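Local coordinates for protein glutamine synthetase (Helicobacter pylori, PDB 5ZLI) that belongs to the type I beta glutamine synthetases, twelve-subunit enzymes in which each chain pairs a beta-Grasp domain with a larger catalytic domain, at residues B[278-292]-B[361-375]. Numbering follows the deposited sequence.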
ATOM      1  N   MET B 278     -44.115  -5.643 -18.684  1.00 39.68           N
ATOM      2  CA  MET B 278     -44.724  -4.728 -19.642  1.00 37.43           C
ATOM      3  C   MET B 278     -46.221  -4.994 -19.549  1.00 41.49           C
ATOM      4  O   MET B 278     -46.786  -5.775 -20.308  1.00 45.52           O
ATOM      5  CB  MET B 278     -44.179  -4.894 -21.074  1.00 33.97           C
ATOM      6  CG  MET B 278     -44.693  -3.838 -22.058  1.00 40.98           C
ATOM      7  SD  MET B 278     -44.112  -4.024 -23.766  1.00 41.45           S
ATOM      8  CE  MET B 278     -44.877  -5.593 -24.190  1.00 37.31           C
ATOM      9  N   HIS B 279     -46.846  -4.384 -18.544  1.00 44.00           N
ATOM     10  CA  HIS B 279     -48.291  -4.404 -18.383  1.00 39.95           C
ATOM     11  C   HIS B 279     -48.930  -3.679 -19.566  1.00 43.01           C
ATOM     12  O   HIS B 279     -48.814  -2.457 -19.718  1.00 43.72           O
ATOM     13  CB  HIS B 279     -48.657  -3.774 -17.042  1.00 43.50           C
ATOM     14  CG  HIS B 279     -48.085  -4.509 -15.873  1.00 46.46           C
ATOM     15  ND1 HIS B 279     -47.801  -5.859 -15.916  1.00 47.74           N
ATOM     16  CD2 HIS B 279     -47.682  -4.079 -14.655  1.00 47.71           C
ATOM     17  CE1 HIS B 279     -47.283  -6.237 -14.761  1.00 46.77           C
ATOM     18  NE2 HIS B 279     -47.193  -5.174 -13.982  1.00 53.84           N
ATOM     19  N   THR B 280     -49.564  -4.452 -20.434  1.00 44.45           N
ATOM     20  CA  THR B 280     -50.083  -3.980 -21.711  1.00 45.83           C
ATOM     21  C   THR B 280     -51.604  -3.888 -21.621  1.00 40.64           C
ATOM     22  O   THR B 280     -52.265  -4.842 -21.201  1.00 38.49           O
ATOM     23  CB  THR B 280     -49.614  -4.913 -22.843  1.00 41.09           C
ATOM     24  OG1 THR B 280     -49.326  -6.197 -22.298  1.00 38.10           O
ATOM     25  CG2 THR B 280     -48.333  -4.428 -23.445  1.00 33.19           C
ATOM     26  N   HIS B 281     -52.145  -2.729 -21.966  1.00 38.93           N
ATOM     27  CA  HIS B 281     -53.575  -2.463 -21.915  1.00 41.14           C
ATOM     28  C   HIS B 281     -54.144  -2.419 -23.332  1.00 46.13           C
ATOM     29  O   HIS B 281     -53.636  -1.670 -24.177  1.00 45.57           O
ATOM     30  CB  HIS B 281     -53.852  -1.128 -21.196  1.00 47.15           C
ATOM     31  CG  HIS B 281     -53.544  -1.121 -19.722  1.00 47.68           C
ATOM     32  ND1 HIS B 281     -54.273  -0.369 -18.820  1.00 49.05           N
ATOM     33  CD2 HIS B 281     -52.593  -1.759 -18.994  1.00 45.20           C
ATOM     34  CE1 HIS B 281     -53.791  -0.549 -17.601  1.00 46.11           C
ATOM     35  NE2 HIS B 281     -52.772  -1.389 -17.678  1.00 47.95           N
ATOM     36  N   VAL B 282     -55.206  -3.198 -23.598  1.00 44.26           N
ATOM     37  CA  VAL B 282     -55.794  -3.205 -24.940  1.00 52.26           C
ATOM     38  C   VAL B 282     -57.242  -2.705 -24.925  1.00 47.11           C
ATOM     39  O   VAL B 282     -57.989  -2.915 -23.967  1.00 52.31           O
ATOM     40  CB  VAL B 282     -55.731  -4.614 -25.589  1.00 46.07           C
ATOM     41  CG1 VAL B 282     -54.311  -5.130 -25.639  1.00 43.84           C
ATOM     42  CG2 VAL B 282     -56.619  -5.571 -24.830  1.00 46.55           C
ATOM     43  N   SER B 283     -57.623  -2.014 -25.995  1.00 43.75           N
ATOM     44  CA  SER B 283     -59.027  -1.835 -26.356  1.00 46.99           C
ATOM     45  C   SER B 283     -59.074  -1.804 -27.878  1.00 50.44           C
ATOM     46  O   SER B 283     -58.145  -1.311 -28.534  1.00 48.13           O
ATOM     47  CB  SER B 283     -59.698  -0.537 -25.832  1.00 50.37           C
ATOM     48  OG  SER B 283     -59.152   0.686 -26.360  1.00 39.29           O
ATOM     49  N   VAL B 284     -60.159  -2.323 -28.436  1.00 51.20           N
ATOM     50  CA  VAL B 284     -60.425  -2.211 -29.861  1.00 42.15           C
ATOM     51  C   VAL B 284     -61.620  -1.285 -30.027  1.00 47.12           C
ATOM     52  O   VAL B 284     -62.671  -1.522 -29.423  1.00 54.82           O
ATOM     53  CB  VAL B 284     -60.700  -3.585 -30.477  1.00 39.01           C
ATOM     54  CG1 VAL B 284     -60.906  -3.441 -31.950  1.00 48.32           C
ATOM     55  CG2 VAL B 284     -59.571  -4.530 -30.157  1.00 39.38           C
ATOM     56  N   TRP B 285     -61.487  -0.274 -30.885  1.00 46.22           N
ATOM     57  CA  TRP B 285     -62.569   0.661 -31.151  1.00 48.75           C
ATOM     58  C   TRP B 285     -62.926   0.598 -32.629  1.00 54.43           C
ATOM     59  O   TRP B 285     -62.128   0.180 -33.473  1.00 53.17           O
ATOM     60  CB  TRP B 285     -62.215   2.107 -30.786  1.00 47.70           C
ATOM     61  CG  TRP B 285     -61.913   2.314 -29.348  1.00 51.29           C
ATOM     62  CD1 TRP B 285     -61.159   1.513 -28.550  1.00 54.52           C
ATOM     63  CD2 TRP B 285     -62.386   3.374 -28.517  1.00 45.97           C
ATOM     64  NE1 TRP B 285     -61.112   2.019 -27.278  1.00 57.17           N
ATOM     65  CE2 TRP B 285     -61.865   3.159 -27.232  1.00 54.76           C
ATOM     66  CE3 TRP B 285     -63.199   4.486 -28.736  1.00 52.87           C
ATOM     67  CZ2 TRP B 285     -62.130   4.014 -26.164  1.00 59.46           C
ATOM     68  CZ3 TRP B 285     -63.461   5.333 -27.683  1.00 57.75           C
ATOM     69  CH2 TRP B 285     -62.931   5.091 -26.408  1.00 63.51           C
ATOM     70  N   LYS B 286     -64.152   0.993 -32.936  1.00 57.65           N
ATOM     71  CA  LYS B 286     -64.585   1.089 -34.322  1.00 59.05           C
ATOM     72  C   LYS B 286     -65.629   2.178 -34.392  1.00 54.59           C
ATOM     73  O   LYS B 286     -66.536   2.222 -33.559  1.00 51.88           O
ATOM     74  CB  LYS B 286     -65.144  -0.237 -34.865  1.00 46.44           C
ATOM     75  CG  LYS B 286     -65.611  -0.212 -36.342  1.00 49.04           C
ATOM     76  CD  LYS B 286     -66.132  -1.600 -36.744  1.00 58.68           C
ATOM     77  CE  LYS B 286     -66.528  -1.735 -38.220  1.00 53.72           C
ATOM     78  NZ  LYS B 286     -67.929  -1.318 -38.488  1.00 51.56           N
ATOM     79  N   ASN B 287     -65.458   3.072 -35.355  1.00 43.72           N
ATOM     80  CA  ASN B 287     -66.396   4.147 -35.587  1.00 52.70           C
ATOM     81  C   ASN B 287     -66.625   4.935 -34.295  1.00 56.96           C
ATOM     82  O   ASN B 287     -67.718   5.440 -34.043  1.00 61.57           O
ATOM     83  CB  ASN B 287     -67.698   3.607 -36.214  1.00 54.60           C
ATOM     84  CG  ASN B 287     -67.472   2.899 -37.594  1.00 56.12           C
ATOM     85  OD1 ASN B 287     -66.556   3.241 -38.357  1.00 51.25           O
ATOM     86  ND2 ASN B 287     -68.327   1.933 -37.911  1.00 53.03           N
ATOM     87  N   ASN B 288     -65.571   5.034 -33.472  1.00 54.76           N
ATOM     88  CA  ASN B 288     -65.542   5.797 -32.222  1.00 53.62           C
ATOM     89  C   ASN B 288     -66.412   5.192 -31.124  1.00 56.63           C
ATOM     90  O   ASN B 288     -66.748   5.864 -30.154  1.00 58.39           O
ATOM     91  CB  ASN B 288     -65.922   7.264 -32.445  1.00 58.91           C
ATOM     92  CG  ASN B 288     -64.817   8.055 -33.124  1.00 66.97           C
ATOM     93  OD1 ASN B 288     -64.071   7.529 -33.957  1.00 61.44           O
ATOM     94  ND2 ASN B 288     -64.699   9.329 -32.763  1.00 70.92           N
ATOM     95  N   GLU B 289     -66.778   3.928 -31.237  1.00 55.58           N
ATOM     96  CA  GLU B 289     -67.411   3.207 -30.146  1.00 55.52           C
ATOM     97  C   GLU B 289     -66.391   2.220 -29.599  1.00 53.37           C
ATOM     98  O   GLU B 289     -65.546   1.720 -30.345  1.00 54.67           O
ATOM     99  CB  GLU B 289     -68.701   2.488 -30.609  1.00 60.88           C
ATOM    100  CG  GLU B 289     -68.543   1.323 -31.626  1.00 57.55           C
ATOM    101  CD  GLU B 289     -69.524   1.399 -32.823  1.00 67.87           C
ATOM    102  OE1 GLU B 289     -70.164   2.464 -33.027  1.00 69.00           O
ATOM    103  OE2 GLU B 289     -69.643   0.398 -33.580  1.00 57.54           O
ATOM    104  N   ASN B 290     -66.428   1.966 -28.297  1.00 47.79           N
ATOM    105  CA  ASN B 290     -65.444   1.086 -27.697  1.00 48.40           C
ATOM    106  C   ASN B 290     -66.057  -0.300 -27.629  1.00 48.74           C
ATOM    107  O   ASN B 290     -66.836  -0.593 -26.722  1.00 54.49           O
ATOM    108  CB  ASN B 290     -65.032   1.596 -26.322  1.00 48.68           C
ATOM    109  CG  ASN B 290     -63.939   0.754 -25.694  1.00 51.31           C
ATOM    110  OD1 ASN B 290     -63.737  -0.404 -26.058  1.00 53.18           O
ATOM    111  ND2 ASN B 290     -63.197   1.347 -24.765  1.00 50.16           N
ATOM    112  N   LEU B 291     -65.599  -1.193 -28.502  1.00 43.48           N
ATOM    113  CA  LEU B 291     -66.245  -2.492 -28.590  1.00 51.85           C
ATOM    114  C   LEU B 291     -65.991  -3.367 -27.371  1.00 50.70           C
ATOM    115  O   LEU B 291     -66.653  -4.403 -27.226  1.00 43.91           O
ATOM    116  CB  LEU B 291     -65.810  -3.240 -29.855  1.00 50.12           C
ATOM    117  CG  LEU B 291     -66.395  -2.869 -31.221  1.00 41.29           C
ATOM    118  CD1 LEU B 291     -66.147  -1.435 -31.533  1.00 48.15           C
ATOM    119  CD2 LEU B 291     -65.831  -3.751 -32.290  1.00 46.50           C
ATOM    120  N   PHE B 292     -65.096  -2.968 -26.473  1.00 51.36           N
ATOM    121  CA  PHE B 292     -64.807  -3.797 -25.316  1.00 46.16           C
ATOM    122  C   PHE B 292     -65.789  -3.564 -24.193  1.00 46.49           C
ATOM    123  O   PHE B 292     -65.971  -4.439 -23.349  1.00 45.46           O
ATOM    124  CB  PHE B 292     -63.391  -3.528 -24.814  1.00 48.84           C
ATOM    125  CG  PHE B 292     -62.365  -4.412 -25.439  1.00 52.30           C
ATOM    126  CD1 PHE B 292     -62.506  -4.828 -26.754  1.00 52.03           C
ATOM    127  CD2 PHE B 292     -61.272  -4.848 -24.713  1.00 48.33           C
ATOM    128  CE1 PHE B 292     -61.576  -5.660 -27.344  1.00 48.93           C
ATOM    129  CE2 PHE B 292     -60.326  -5.678 -25.299  1.00 48.03           C
ATOM    130  CZ  PHE B 292     -60.483  -6.080 -26.626  1.00 48.40           C
ATOM    131  N   LYS B 361     -67.131   3.251 -19.778  1.00 58.82           N
ATOM    132  CA  LYS B 361     -67.316   2.983 -21.203  1.00 60.23           C
ATOM    133  C   LYS B 361     -66.076   3.375 -21.998  1.00 56.19           C
ATOM    134  O   LYS B 361     -65.436   2.532 -22.635  1.00 53.07           O
ATOM    135  CB  LYS B 361     -68.547   3.750 -21.715  1.00 65.45           C
ATOM    136  CG  LYS B 361     -69.088   3.320 -23.097  1.00 64.96           C
ATOM    137  CD  LYS B 361     -69.780   1.959 -23.007  1.00 66.33           C
ATOM    138  CE  LYS B 361     -71.005   1.799 -23.910  1.00 65.83           C
ATOM    139  NZ  LYS B 361     -71.559   0.402 -23.811  1.00 60.79           N
ATOM    140  N   ASN B 362     -65.731   4.663 -21.987  1.00 57.57           N
ATOM    141  CA  ASN B 362     -64.558   5.129 -22.717  1.00 60.80           C
ATOM    142  C   ASN B 362     -63.287   4.408 -22.318  1.00 54.34           C
ATOM    143  O   ASN B 362     -62.324   4.407 -23.088  1.00 54.21           O
ATOM    144  CB  ASN B 362     -64.357   6.637 -22.513  1.00 58.53           C
ATOM    145  CG  ASN B 362     -65.276   7.471 -23.380  1.00 69.41           C
ATOM    146  OD1 ASN B 362     -65.849   6.972 -24.345  1.00 73.77           O
ATOM    147  ND2 ASN B 362     -65.432   8.751 -23.034  1.00 76.85           N
ATOM    148  N   SER B 363     -63.247   3.817 -21.130  1.00 56.00           N
ATOM    149  CA  SER B 363     -62.021   3.218 -20.629  1.00 57.45           C
ATOM    150  C   SER B 363     -62.049   1.703 -20.567  1.00 53.66           C
ATOM    151  O   SER B 363     -61.044   1.105 -20.161  1.00 50.00           O
ATOM    152  CB  SER B 363     -61.720   3.745 -19.220  1.00 51.52           C
ATOM    153  OG  SER B 363     -62.560   3.104 -18.275  1.00 52.34           O
ATOM    154  N   ALA B 364     -63.138   1.062 -20.978  1.00 51.81           N
ATOM    155  CA  ALA B 364     -63.195  -0.383 -20.863  1.00 50.71           C
ATOM    156  C   ALA B 364     -62.021  -1.000 -21.610  1.00 50.76           C
ATOM    157  O   ALA B 364     -61.671  -0.560 -22.711  1.00 45.65           O
ATOM    158  CB  ALA B 364     -64.520  -0.905 -21.391  1.00 47.54           C
ATOM    159  N   ARG B 365     -61.375  -1.975 -20.977  1.00 43.91           N
ATOM    160  CA  ARG B 365     -60.107  -2.474 -21.483  1.00 44.67           C
ATOM    161  C   ARG B 365     -59.701  -3.678 -20.660  1.00 45.50           C
ATOM    162  O   ARG B 365     -60.185  -3.883 -19.544  1.00 51.49           O
ATOM    163  CB  ARG B 365     -59.006  -1.410 -21.400  1.00 48.45           C
ATOM    164  CG  ARG B 365     -58.122  -1.583 -20.179  1.00 43.71           C
ATOM    165  CD  ARG B 365     -57.535  -0.303 -19.691  1.00 46.97           C
ATOM    166  NE  ARG B 365     -57.737  -0.158 -18.254  1.00 50.79           N
ATOM    167  CZ  ARG B 365     -57.501   0.969 -17.592  1.00 52.94           C
ATOM    168  NH1 ARG B 365     -57.058   2.027 -18.260  1.00 50.51           N
ATOM    169  NH2 ARG B 365     -57.710   1.041 -16.277  1.00 45.13           N
ATOM    170  N   PHE B 366     -58.783  -4.458 -21.211  1.00 43.99           N
ATOM    171  CA  PHE B 366     -58.052  -5.433 -20.421  1.00 49.38           C
ATOM    172  C   PHE B 366     -56.637  -4.928 -20.154  1.00 46.14           C
ATOM    173  O   PHE B 366     -56.150  -4.003 -20.809  1.00 45.25           O
ATOM    174  CB  PHE B 366     -57.976  -6.779 -21.134  1.00 43.31           C
ATOM    175  CG  PHE B 366     -59.292  -7.424 -21.353  1.00 45.23           C
ATOM    176  CD1 PHE B 366     -59.766  -7.637 -22.631  1.00 50.44           C
ATOM    177  CD2 PHE B 366     -60.042  -7.880 -20.279  1.00 58.45           C
ATOM    178  CE1 PHE B 366     -60.985  -8.281 -22.837  1.00 55.62           C
ATOM    179  CE2 PHE B 366     -61.265  -8.519 -20.478  1.00 53.81           C
ATOM    180  CZ  PHE B 366     -61.736  -8.720 -21.758  1.00 49.68           C
ATOM    181  N   GLU B 367     -55.987  -5.531 -19.164  1.00 36.08           N
ATOM    182  CA  GLU B 367     -54.549  -5.380 -18.974  1.00 39.55           C
ATOM    183  C   GLU B 367     -53.903  -6.760 -18.913  1.00 42.35           C
ATOM    184  O   GLU B 367     -54.269  -7.582 -18.065  1.00 37.74           O
ATOM    185  CB  GLU B 367     -54.228  -4.571 -17.722  1.00 44.01           C
ATOM    186  CG  GLU B 367     -52.768  -4.701 -17.277  1.00 43.32           C
ATOM    187  CD  GLU B 367     -52.550  -4.209 -15.858  1.00 45.85           C
ATOM    188  OE1 GLU B 367     -52.695  -2.982 -15.617  1.00 45.10           O
ATOM    189  OE2 GLU B 367     -52.302  -5.063 -14.976  1.00 43.70           O
ATOM    190  N   PHE B 368     -52.996  -7.044 -19.852  1.00 47.94           N
ATOM    191  CA  PHE B 368     -52.258  -8.312 -19.858  1.00 46.47           C
ATOM    192  C   PHE B 368     -50.946  -8.138 -19.097  1.00 42.57           C
ATOM    193  O   PHE B 368     -50.085  -7.341 -19.496  1.00 41.49           O
ATOM    194  CB  PHE B 368     -52.003  -8.794 -21.284  1.00 36.12           C
ATOM    195  CG  PHE B 368     -53.250  -8.861 -22.116  1.00 44.50           C
ATOM    196  CD1 PHE B 368     -54.155  -9.894 -21.972  1.00 42.41           C
ATOM    197  CD2 PHE B 368     -53.547  -7.850 -23.016  1.00 43.23           C
ATOM    198  CE1 PHE B 368     -55.312  -9.920 -22.746  1.00 45.34           C
ATOM    199  CE2 PHE B 368     -54.683  -7.894 -23.780  1.00 34.40           C
ATOM    200  CZ  PHE B 368     -55.564  -8.907 -23.648  1.00 34.98           C
ATOM    201  N   ARG B 369     -50.800  -8.883 -18.008  1.00 36.93           N
ATOM    202  CA  ARG B 369     -49.683  -8.696 -17.099  1.00 42.97           C
ATOM    203  C   ARG B 369     -48.500  -9.605 -17.402  1.00 45.19           C
ATOM    204  O   ARG B 369     -47.453  -9.447 -16.771  1.00 47.47           O
ATOM    205  CB  ARG B 369     -50.130  -8.908 -15.652  1.00 44.05           C
ATOM    206  CG  ARG B 369     -51.226  -7.989 -15.198  1.00 35.97           C
ATOM    207  CD  ARG B 369     -51.633  -8.310 -13.777  1.00 42.28           C
ATOM    208  NE  ARG B 369     -50.518  -8.244 -12.825  1.00 43.43           N
ATOM    209  CZ  ARG B 369     -49.987  -7.108 -12.366  1.00 46.55           C
ATOM    210  NH1 ARG B 369     -50.447  -5.929 -12.764  1.00 43.17           N
ATOM    211  NH2 ARG B 369     -48.986  -7.145 -11.500  1.00 51.61           N
ATOM    212  N   PHE B 370     -48.652 -10.588 -18.284  1.00 42.53           N
ATOM    213  CA  PHE B 370     -47.555 -11.510 -18.544  1.00 38.72           C
ATOM    214  C   PHE B 370     -46.460 -10.981 -19.471  1.00 37.60           C
ATOM    215  O   PHE B 370     -45.323 -11.452 -19.356  1.00 38.57           O
ATOM    216  CB  PHE B 370     -48.090 -12.845 -19.068  1.00 42.23           C
ATOM    217  CG  PHE B 370     -49.022 -12.719 -20.246  1.00 41.96           C
ATOM    218  CD1 PHE B 370     -50.387 -12.576 -20.052  1.00 42.26           C
ATOM    219  CD2 PHE B 370     -48.548 -12.772 -21.543  1.00 47.93           C
ATOM    220  CE1 PHE B 370     -51.251 -12.460 -21.110  1.00 36.94           C
ATOM    221  CE2 PHE B 370     -49.426 -12.648 -22.625  1.00 45.13           C
ATOM    222  CZ  PHE B 370     -50.774 -12.492 -22.397  1.00 37.08           C
ATOM    223  N   PRO B 371     -46.697 -10.025 -20.375  1.00 37.05           N
ATOM    224  CA  PRO B 371     -45.586  -9.560 -21.229  1.00 35.77           C
ATOM    225  C   PRO B 371     -44.547  -8.733 -20.475  1.00 31.38           C
ATOM    226  O   PRO B 371     -44.806  -8.160 -19.414  1.00 31.89           O
ATOM    227  CB  PRO B 371     -46.275  -8.734 -22.319  1.00 37.09           C
ATOM    228  CG  PRO B 371     -47.630  -8.539 -21.882  1.00 32.17           C
ATOM    229  CD  PRO B 371     -47.994  -9.517 -20.850  1.00 33.85           C
ATOM    230  N   ASP B 372     -43.337  -8.695 -21.051  1.00 29.43           N
ATOM    231  CA  ASP B 372     -42.207  -7.914 -20.540  1.00 22.02           C
ATOM    232  C   ASP B 372     -41.491  -7.192 -21.673  1.00 25.81           C
ATOM    233  O   ASP B 372     -41.781  -7.380 -22.860  1.00 25.92           O
ATOM    234  CB  ASP B 372     -41.199  -8.781 -19.774  1.00 28.75           C
ATOM    235  CG  ASP B 372     -40.752 -10.024 -20.551  1.00 28.49           C
ATOM    236  OD1 ASP B 372     -40.193  -9.866 -21.656  1.00 25.06           O
ATOM    237  OD2 ASP B 372     -40.938 -11.158 -20.030  1.00 25.34           O
ATOM    238  N   SER B 373     -40.539  -6.344 -21.291  1.00 33.26           N
ATOM    239  CA  SER B 373     -39.895  -5.473 -22.272  1.00 31.37           C
ATOM    240  C   SER B 373     -38.782  -6.161 -23.046  1.00 31.04           C
ATOM    241  O   SER B 373     -38.281  -5.590 -24.021  1.00 38.83           O
ATOM    242  CB  SER B 373     -39.356  -4.213 -21.599  1.00 24.53           C
ATOM    243  OG  SER B 373     -40.371  -3.557 -20.841  1.00 28.19           O
ATOM    244  N   SER B 374     -38.426  -7.392 -22.690  1.00 30.87           N
ATOM    245  CA  SER B 374     -37.543  -8.170 -23.551  1.00 28.36           C
ATOM    246  C   SER B 374     -38.229  -8.514 -24.861  1.00 27.29           C
ATOM    247  O   SER B 374     -37.608  -9.098 -25.755  1.00 29.55           O
ATOM    248  CB  SER B 374     -37.052  -9.427 -22.799  1.00 23.82           C
ATOM    249  OG  SER B 374     -37.351 -10.642 -23.461  1.00 27.54           O
ATOM    250  N   SER B 375     -39.517  -8.247 -24.953  1.00 30.30           N
ATOM    251  CA  SER B 375     -40.254  -8.491 -26.174  1.00 34.25           C
ATOM    252  C   SER B 375     -40.012  -7.382 -27.189  1.00 33.41           C
ATOM    253  O   SER B 375     -39.899  -6.205 -26.838  1.00 33.39           O
ATOM    254  CB  SER B 375     -41.737  -8.594 -25.830  1.00 35.06           C
ATOM    255  OG  SER B 375     -42.156  -7.395 -25.194  1.00 32.61           O
TER
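The guanidinium of Arg-369 lies flat against one face of the His-279 ring, the two planes 30° apart and their centres 4.1 Å from each other. Glu-367 holds that guanidinium in place: its OE2 receives Arg-369 NH1 at 3.0 Å, on the syn side of the carboxylate and close to the guanidinium plane, in a salt bridge, while Arg-369 NH2 bonds to Glu-337 O. An arginine suits this site because its flat end can stack and form hydrogen bonds at its rim together. The other oxygen, Glu-367 OE1, has a salt bridge to Arg-354 and takes a weak, bent bond from His-281 NE2. With CG anti to the backbone N (chi1 165°), Glu-367 runs alongside His-281, and Glu-367 CB sits over the His-281 ring face, 3.7 Å from its centroid, as a CH-pi contact.

Beneath these side chains the backbones pair antiparallel. Thr-280 and Phe-368 form one hydrogen-bonded pair, Val-282 and Phe-366 the next, and His-281 faces Glu-367 in the non-hydrogen-bonded position between them. Beyond strand 366-368, where the regular pairing has ended, Met-278 N still donates to Pro-371 O at 2.7 Å. On the opposite face from His-281, the branched Val-282 meets the edge of the Phe-368 ring; Phe-292, from the loop after strand 289-290, crosses Phe-366 with planes at 63°. Asparagine suits position 290 because its amide donates and accepts at once: Asn-290 ND2 to Ala-364 O at 3.2 Å, OD1 from Phe-292 N in an Asx turn.

Strand 366-368 thus lies between strands 278-286 and 351-355 in the curved catalytic-domain sheet; strand 133-145 flanks 278-286 on its other edge, and helix 302-313 covers Phe-292, Phe-366 and Phe-368, whose broad apolar rings suit this interface.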